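Local coordinates for transmembrane oligosaccharyl transferase (Archaeoglobus fulgidus, PDB 3WAJ), which is a membrane-embedded oligosaccharyl transferase of the STT3/AglB family, with a helical transmembrane part and a soluble C-terminal region, at residues A[376-388]-A[480-492]. Sequence-based numbering, arbitrary orientation.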
loop_
_atom_site.group_PDB
_atom_site.type_symbol
_atom_site.label_atom_id
_atom_site.label_comp_id
_atom_site.label_asym_id
_atom_site.label_seq_id
_atom_site.Cartn_x
_atom_site.Cartn_y
_atom_site.Cartn_z
ATOM N N ASN A 376 -3.871 -19.987 -6.976
ATOM C CA ASN A 376 -4.058 -18.714 -6.293
ATOM C C ASN A 376 -5.441 -18.670 -5.652
ATOM O O ASN A 376 -5.577 -18.305 -4.485
ATOM C CB ASN A 376 -3.930 -17.553 -7.287
ATOM C CG ASN A 376 -2.526 -16.974 -7.349
ATOM O OD1 ASN A 376 -1.595 -17.491 -6.729
ATOM N ND2 ASN A 376 -2.368 -15.892 -8.107
ATOM N N ALA A 377 -6.459 -19.052 -6.426
ATOM C CA ALA A 377 -7.842 -19.085 -5.949
ATOM C C ALA A 377 -7.989 -19.939 -4.696
ATOM O O ALA A 377 -8.755 -19.599 -3.797
ATOM C CB ALA A 377 -8.781 -19.579 -7.043
ATOM N N VAL A 378 -7.252 -21.046 -4.643
ATOM C CA VAL A 378 -7.214 -21.883 -3.446
ATOM C C VAL A 378 -6.516 -21.146 -2.294
ATOM O O VAL A 378 -6.976 -21.197 -1.155
ATOM C CB VAL A 378 -6.514 -23.239 -3.704
ATOM C CG1 VAL A 378 -6.865 -24.231 -2.608
ATOM C CG2 VAL A 378 -6.914 -23.788 -5.061
ATOM N N LEU A 379 -5.414 -20.459 -2.594
ATOM C CA LEU A 379 -4.696 -19.688 -1.582
ATOM C C LEU A 379 -5.560 -18.550 -1.045
ATOM O O LEU A 379 -5.396 -18.114 0.096
ATOM C CB LEU A 379 -3.398 -19.099 -2.150
ATOM C CG LEU A 379 -2.144 -19.965 -2.277
ATOM C CD1 LEU A 379 -0.926 -19.096 -2.561
ATOM C CD2 LEU A 379 -1.918 -20.800 -1.030
ATOM N N HIS A 380 -6.482 -18.076 -1.879
ATOM C CA HIS A 380 -7.252 -16.874 -1.579
ATOM C C HIS A 380 -8.660 -17.157 -1.022
ATOM O O HIS A 380 -9.212 -16.338 -0.286
ATOM C CB HIS A 380 -7.322 -15.967 -2.822
ATOM C CG HIS A 380 -5.983 -15.527 -3.336
ATOM N ND1 HIS A 380 -4.869 -15.419 -2.530
ATOM C CD2 HIS A 380 -5.580 -15.169 -4.579
ATOM C CE1 HIS A 380 -3.840 -15.012 -3.252
ATOM N NE2 HIS A 380 -4.245 -14.853 -4.499
ATOM N N PHE A 381 -9.236 -18.310 -1.362
ATOM C CA PHE A 381 -10.592 -18.642 -0.915
ATOM C C PHE A 381 -10.687 -20.037 -0.302
ATOM O O PHE A 381 -11.703 -20.389 0.311
ATOM C CB PHE A 381 -11.598 -18.509 -2.072
ATOM C CG PHE A 381 -11.453 -17.234 -2.862
ATOM C CD1 PHE A 381 -12.076 -16.070 -2.444
ATOM C CD2 PHE A 381 -10.679 -17.200 -4.016
ATOM C CE1 PHE A 381 -11.932 -14.889 -3.162
ATOM C CE2 PHE A 381 -10.535 -16.028 -4.741
ATOM C CZ PHE A 381 -11.162 -14.870 -4.313
ATOM N N GLY A 382 -9.626 -20.825 -0.457
ATOM C CA GLY A 382 -9.661 -22.229 -0.089
ATOM C C GLY A 382 -10.587 -22.995 -1.015
ATOM O O GLY A 382 -10.565 -22.812 -2.236
ATOM N N ALA A 383 -11.411 -23.852 -0.426
ATOM C CA ALA A 383 -12.361 -24.664 -1.169
ATOM C C ALA A 383 -13.667 -23.900 -1.353
ATOM O O ALA A 383 -14.547 -24.331 -2.103
ATOM C CB ALA A 383 -12.605 -25.976 -0.437
ATOM N N LEU A 384 -13.789 -22.768 -0.658
ATOM C CA LEU A 384 -14.968 -21.911 -0.777
ATOM C C LEU A 384 -15.060 -21.308 -2.170
ATOM O O LEU A 384 -16.107 -20.808 -2.577
ATOM C CB LEU A 384 -14.957 -20.800 0.275
ATOM C CG LEU A 384 -15.271 -21.221 1.710
ATOM C CD1 LEU A 384 -15.872 -20.060 2.487
ATOM C CD2 LEU A 384 -16.202 -22.423 1.733
ATOM N N PHE A 385 -13.950 -21.358 -2.892
ATOM C CA PHE A 385 -13.928 -20.962 -4.285
ATOM C C PHE A 385 -14.780 -21.928 -5.111
ATOM O O PHE A 385 -15.749 -21.526 -5.759
ATOM C CB PHE A 385 -12.484 -20.946 -4.778
ATOM C CG PHE A 385 -12.349 -20.819 -6.262
ATOM C CD1 PHE A 385 -12.970 -19.781 -6.946
ATOM C CD2 PHE A 385 -11.587 -21.728 -6.975
ATOM C CE1 PHE A 385 -12.842 -19.665 -8.317
ATOM C CE2 PHE A 385 -11.453 -21.622 -8.344
ATOM C CZ PHE A 385 -12.080 -20.588 -9.016
ATOM N N PHE A 386 -14.417 -23.206 -5.075
ATOM C CA PHE A 386 -15.168 -24.241 -5.775
ATOM C C PHE A 386 -16.615 -24.326 -5.301
ATOM O O PHE A 386 -17.554 -24.324 -6.103
ATOM C CB PHE A 386 -14.508 -25.602 -5.555
ATOM C CG PHE A 386 -13.120 -25.706 -6.112
ATOM C CD1 PHE A 386 -12.702 -24.881 -7.146
ATOM C CD2 PHE A 386 -12.230 -26.639 -5.603
ATOM C CE1 PHE A 386 -11.416 -24.982 -7.661
ATOM C CE2 PHE A 386 -10.945 -26.745 -6.112
ATOM C CZ PHE A 386 -10.538 -25.914 -7.142
ATOM N N PHE A 387 -16.780 -24.410 -3.987
ATOM C CA PHE A 387 -18.083 -24.644 -3.379
ATOM C C PHE A 387 -18.960 -23.398 -3.463
ATOM O O PHE A 387 -20.159 -23.448 -3.196
ATOM C CB PHE A 387 -17.917 -25.123 -1.934
ATOM C CG PHE A 387 -17.387 -26.533 -1.819
ATOM C CD1 PHE A 387 -18.015 -27.458 -0.998
ATOM C CD2 PHE A 387 -16.272 -26.937 -2.547
ATOM C CE1 PHE A 387 -17.535 -28.750 -0.897
ATOM C CE2 PHE A 387 -15.790 -28.227 -2.454
ATOM C CZ PHE A 387 -16.420 -29.135 -1.627
ATOM N N GLY A 388 -18.347 -22.282 -3.842
ATOM C CA GLY A 388 -19.080 -21.069 -4.134
ATOM C C GLY A 388 -19.359 -20.967 -5.619
ATOM O O GLY A 388 -20.327 -20.335 -6.024
ATOM N N ALA A 480 -14.973 -31.047 3.491
ATOM C CA ALA A 480 -14.245 -30.729 2.261
ATOM C C ALA A 480 -14.219 -29.218 2.039
ATOM O O ALA A 480 -13.298 -28.676 1.421
ATOM C CB ALA A 480 -14.875 -31.424 1.070
ATOM N N ALA A 481 -15.246 -28.544 2.546
ATOM C CA ALA A 481 -15.318 -27.094 2.479
ATOM C C ALA A 481 -14.527 -26.464 3.628
ATOM O O ALA A 481 -13.438 -25.941 3.417
ATOM C CB ALA A 481 -16.769 -26.638 2.507
ATOM N N ILE A 482 -15.078 -26.546 4.838
ATOM C CA ILE A 482 -14.524 -25.898 6.034
ATOM C C ILE A 482 -13.057 -26.233 6.380
ATOM O O ILE A 482 -12.320 -25.372 6.867
ATOM C CB ILE A 482 -15.443 -26.151 7.271
ATOM C CG1 ILE A 482 -16.829 -25.528 7.047
ATOM C CG2 ILE A 482 -14.813 -25.623 8.561
ATOM C CD1 ILE A 482 -17.933 -26.089 7.953
ATOM N N TYR A 483 -12.614 -27.457 6.122
ATOM C CA TYR A 483 -11.287 -27.844 6.608
ATOM C C TYR A 483 -10.089 -27.128 5.975
ATOM O O TYR A 483 -9.361 -26.436 6.676
ATOM C CB TYR A 483 -11.067 -29.364 6.610
ATOM C CG TYR A 483 -9.676 -29.722 7.074
ATOM C CD1 TYR A 483 -8.680 -30.074 6.165
ATOM C CD2 TYR A 483 -9.347 -29.670 8.419
ATOM C CE1 TYR A 483 -7.396 -30.385 6.593
ATOM C CE2 TYR A 483 -8.073 -29.975 8.860
ATOM C CZ TYR A 483 -7.100 -30.335 7.946
ATOM O OH TYR A 483 -5.834 -30.639 8.403
ATOM N N PRO A 484 -9.860 -27.300 4.660
ATOM C CA PRO A 484 -8.618 -26.687 4.171
ATOM C C PRO A 484 -8.695 -25.161 4.062
ATOM O O PRO A 484 -7.673 -24.528 3.800
ATOM C CB PRO A 484 -8.433 -27.322 2.788
ATOM C CG PRO A 484 -9.813 -27.650 2.338
ATOM C CD PRO A 484 -10.604 -27.981 3.580
ATOM N N THR A 485 -9.875 -24.577 4.266
ATOM C CA THR A 485 -9.974 -23.115 4.295
ATOM C C THR A 485 -9.888 -22.529 5.717
ATOM O O THR A 485 -9.755 -21.318 5.882
ATOM C CB THR A 485 -11.201 -22.572 3.515
ATOM O OG1 THR A 485 -12.240 -22.190 4.423
ATOM C CG2 THR A 485 -11.721 -23.619 2.574
ATOM N N TYR A 486 -9.960 -23.381 6.737
ATOM C CA TYR A 486 -9.565 -22.954 8.077
ATOM C C TYR A 486 -8.053 -23.017 8.163
ATOM O O TYR A 486 -7.417 -22.188 8.820
ATOM C CB TYR A 486 -10.167 -23.828 9.183
ATOM C CG TYR A 486 -9.616 -23.458 10.541
ATOM C CD1 TYR A 486 -10.127 -22.370 11.240
ATOM C CD2 TYR A 486 -8.561 -24.168 11.109
ATOM C CE1 TYR A 486 -9.616 -22.008 12.472
ATOM C CE2 TYR A 486 -8.042 -23.810 12.334
ATOM C CZ TYR A 486 -8.574 -22.730 13.013
ATOM O OH TYR A 486 -8.065 -22.370 14.235
ATOM N N ILE A 487 -7.487 -24.016 7.494
ATOM C CA ILE A 487 -6.044 -24.236 7.480
ATOM C C ILE A 487 -5.278 -23.021 6.950
ATOM O O ILE A 487 -4.439 -22.452 7.657
ATOM C CB ILE A 487 -5.687 -25.504 6.669
ATOM C CG1 ILE A 487 -6.265 -26.735 7.357
ATOM C CG2 ILE A 487 -4.183 -25.653 6.513
ATOM C CD1 ILE A 487 -5.862 -26.843 8.809
ATOM N N LEU A 488 -5.568 -22.624 5.713
ATOM C CA LEU A 488 -4.950 -21.429 5.136
ATOM C C LEU A 488 -5.231 -20.186 5.987
ATOM O O LEU A 488 -4.337 -19.382 6.239
ATOM C CB LEU A 488 -5.418 -21.211 3.690
ATOM C CG LEU A 488 -4.685 -21.956 2.569
ATOM C CD1 LEU A 488 -3.271 -22.322 2.990
ATOM C CD2 LEU A 488 -5.444 -23.183 2.114
ATOM N N ALA A 489 -6.478 -20.062 6.435
ATOM C CA ALA A 489 -6.914 -18.945 7.271
ATOM C C ALA A 489 -6.179 -18.877 8.602
ATOM O O ALA A 489 -5.984 -17.798 9.146
ATOM C CB ALA A 489 -8.386 -19.032 7.512
ATOM N N ASP A 490 -5.802 -20.030 9.145
ATOM C CA ASP A 490 -5.024 -20.043 10.372
ATOM C C ASP A 490 -3.545 -19.733 10.085
ATOM O O ASP A 490 -2.891 -18.975 10.822
ATOM C CB ASP A 490 -5.181 -21.378 11.101
ATOM C CG ASP A 490 -4.487 -21.386 12.441
ATOM O OD1 ASP A 490 -5.100 -20.904 13.422
ATOM O OD2 ASP A 490 -3.324 -21.849 12.506
ATOM N N ALA A 491 -3.035 -20.293 8.991
ATOM C CA ALA A 491 -1.633 -20.110 8.607
ATOM C C ALA A 491 -1.321 -18.708 8.086
ATOM O O ALA A 491 -0.178 -18.267 8.162
ATOM C CB ALA A 491 -1.235 -21.133 7.583
ATOM N N GLN A 492 -2.319 -18.023 7.529
ATOM C CA GLN A 492 -2.112 -16.673 7.011
ATOM C C GLN A 492 -2.384 -15.607 8.063
ATOM O O GLN A 492 -2.018 -14.464 7.897
ATOM C CB GLN A 492 -3.021 -16.422 5.814
ATOM C CG GLN A 492 -2.707 -17.231 4.582
ATOM C CD GLN A 492 -3.733 -16.994 3.485
ATOM O OE1 GLN A 492 -4.643 -16.174 3.642
ATOM N NE2 GLN A 492 -3.593 -17.706 2.371
#
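Packing of a tight turn and the helix that follows it against helix 474-491, inside the transmembrane part of this STT3-type protein, brings A383 of the turn, with L384 and F387 of helix 384-402, against A481 and T485. The short segments 384-388 and 480-491 run roughly antiparallel, at 149°, with their axes 9.5 Å apart. Ahead of helix 384-402, the chain leaves helix 376-381 through a type II' turn from F381 to L384, and this corner sits against T485. G382, with positive phi, brings its CA 4.5 Å from the CA of T485. The T485 CG2 methyl lies over the turn, 3.6 Å from G382 CA, while A383 CB packs 3.3 Å from A480 O and also touches T485 CG2. L384 crosses T485 at about a right angle and also reaches S435 and S439 of helix 429-446 and L143 of helix 134-144, so the contact is part of a larger helical bundle. With CG beside its backbone N (chi1 -72°), F387 sets its ring against the two alanines: CD1 is 3.8 Å from A481 CB, A481 CA lies over one face, and A480 CB comes in obliquely, 3.9 Å from CZ. At the other end, L488 CD2 packs near V378 O. Beyond it Q492, extended past CG, reaches across to 376-381, and its amide is held at both ends, OE1 accepting from G149 N. Q492 NE2 donates to L379 O at 2.9 Å, with an N-H...O angle of 158°, and the oxygen lies in the amide plane of Q492.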